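Long-range contact in trehalose synthase regulatory protein (PDB 5HUS), which is probably a regulatory subunit of the fungal trehalose synthase complex, with a C-terminal domain related to trehalose-6-phosphate phosphatases of the HAD superfamily: residues G55-L60 / Y89-L94. Residues are numbered along the deposited sequence; the frame is centred on the assembly and turned at random.
Sequences GLVRLL and YPQIGL
V57, on the helix of residues 53-59, points its side chain at the turn Y89-I92. CG2 sits over one face of the Y89 ring in a CH-pi contact, with V57 CG2 3.8 Å from the centroid of the Y89 ring and 22° off the normal. The methyl is offset from the centre toward the CG side of the ring, where V57 CG2 is 3.5 Å from Y89 CG. V57 CG2 is also 3.5 Å from I92 CD1, so a single methyl is wedged between an aromatic face and an aliphatic tip. V57 CG1, set anti to the backbone N (chi1 179°), lies near the ring as well, 3.8 Å from Y89 CD1, and is 3.7 Å from Q91 NE2; the bend of Q91 at chi2 (87°) carries that amide back toward the helix. I92 reaches across with CD1 leading and also meets L56, CD2 of L56 lying 3.9 Å from CD1 of I92.

No hydrogen bond joins the two segments; van der Waals contact, mostly between apolar side chains and including the CH-pi contact, joins them, an example of how the first, third and fourth residues of a type I turn can meet one helical valine. In the HAD-like core, the turn links helix 79-86 to strand 93-96, which pairs with strand 69-74 through G93. F86 of helix 79-86 touches both L56 and I92, while L301 of helix 297-304 covers L56 as well.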
# COMPACT_ATOMS: atom_id res chain seq x y z
N GLY A 55 -15.85 -4.49 -9.83
CA GLY A 55 -16.59 -3.48 -9.11
C GLY A 55 -15.81 -2.19 -8.96
O GLY A 55 -16.35 -1.10 -9.12
N LEU A 56 -14.53 -2.32 -8.64
CA LEU A 56 -13.63 -1.17 -8.51
C LEU A 56 -13.55 -0.37 -9.80
O LEU A 56 -13.66 0.85 -9.79
CB LEU A 56 -12.23 -1.65 -8.10
CG LEU A 56 -11.14 -0.58 -8.06
CD1 LEU A 56 -11.49 0.48 -7.03
CD2 LEU A 56 -9.78 -1.20 -7.79
N VAL A 57 -13.36 -1.08 -10.91
CA VAL A 57 -13.22 -0.43 -12.21
C VAL A 57 -14.53 0.22 -12.63
O VAL A 57 -14.54 1.37 -13.09
CB VAL A 57 -12.78 -1.44 -13.30
CG1 VAL A 57 -12.67 -0.74 -14.65
CG2 VAL A 57 -11.47 -2.09 -12.93
N ARG A 58 -15.62 -0.51 -12.47
CA ARG A 58 -16.95 0.01 -12.79
C ARG A 58 -17.25 1.27 -12.01
O ARG A 58 -17.66 2.29 -12.58
CB ARG A 58 -18.03 -1.05 -12.51
CG ARG A 58 -19.46 -0.55 -12.68
CD ARG A 58 -20.48 -1.68 -12.54
NE ARG A 58 -20.54 -2.25 -11.19
CZ ARG A 58 -19.98 -3.40 -10.84
NH1 ARG A 58 -19.32 -4.13 -11.73
NH2 ARG A 58 -20.08 -3.83 -9.59
N LEU A 59 -17.03 1.22 -10.70
CA LEU A 59 -17.36 2.35 -9.83
C LEU A 59 -16.45 3.55 -10.05
O LEU A 59 -16.75 4.65 -9.58
CB LEU A 59 -17.33 1.92 -8.37
CG LEU A 59 -18.53 1.07 -7.91
CD1 LEU A 59 -18.38 0.69 -6.45
CD2 LEU A 59 -19.84 1.81 -8.14
N LEU A 60 -15.34 3.35 -10.76
CA LEU A 60 -14.42 4.44 -11.08
C LEU A 60 -14.26 4.63 -12.59
O LEU A 60 -13.23 5.13 -13.04
CB LEU A 60 -13.04 4.19 -10.46
CG LEU A 60 -12.92 4.13 -8.94
CD1 LEU A 60 -11.50 3.77 -8.53
CD2 LEU A 60 -13.33 5.45 -8.32
N TYR A 89 -8.13 -5.22 -17.06
CA TYR A 89 -8.26 -3.82 -16.67
C TYR A 89 -6.91 -3.08 -16.62
O TYR A 89 -6.45 -2.70 -15.55
CB TYR A 89 -8.95 -3.72 -15.31
CG TYR A 89 -10.26 -4.46 -15.24
CD1 TYR A 89 -11.34 -4.08 -16.02
CD2 TYR A 89 -10.42 -5.55 -14.38
CE1 TYR A 89 -12.55 -4.75 -15.95
CE2 TYR A 89 -11.62 -6.23 -14.31
CZ TYR A 89 -12.68 -5.83 -15.10
OH TYR A 89 -13.88 -6.50 -15.03
N PRO A 90 -6.30 -2.86 -17.79
CA PRO A 90 -4.99 -2.20 -17.80
C PRO A 90 -5.05 -0.72 -17.41
O PRO A 90 -3.99 -0.12 -17.24
CB PRO A 90 -4.53 -2.36 -19.26
CG PRO A 90 -5.80 -2.43 -20.03
CD PRO A 90 -6.76 -3.20 -19.15
N GLN A 91 -6.25 -0.15 -17.26
CA GLN A 91 -6.38 1.26 -16.89
C GLN A 91 -5.88 1.54 -15.47
O GLN A 91 -5.59 2.68 -15.13
CB GLN A 91 -7.83 1.75 -16.97
CG GLN A 91 -8.64 1.29 -18.15
CD GLN A 91 -9.30 -0.04 -17.89
OE1 GLN A 91 -8.66 -1.07 -17.94
NE2 GLN A 91 -10.60 -0.02 -17.59
N ILE A 92 -5.83 0.50 -14.65
CA ILE A 92 -5.47 0.62 -13.24
C ILE A 92 -4.00 0.27 -13.00
O ILE A 92 -3.56 -0.84 -13.32
CB ILE A 92 -6.35 -0.29 -12.36
CG1 ILE A 92 -7.84 0.04 -12.55
CG2 ILE A 92 -5.96 -0.19 -10.89
CD1 ILE A 92 -8.72 -0.48 -11.44
N GLY A 93 -3.24 1.20 -12.45
CA GLY A 93 -1.88 0.91 -12.05
C GLY A 93 -1.88 -0.01 -10.85
O GLY A 93 -2.81 0.01 -10.03
N LEU A 94 -0.84 -0.84 -10.74
CA LEU A 94 -0.77 -1.81 -9.65
C LEU A 94 0.51 -1.68 -8.84
O LEU A 94 1.61 -1.54 -9.40
CB LEU A 94 -0.87 -3.24 -10.20
CG LEU A 94 -2.14 -3.54 -11.03
CD1 LEU A 94 -2.00 -4.88 -11.75
CD2 LEU A 94 -3.39 -3.51 -10.16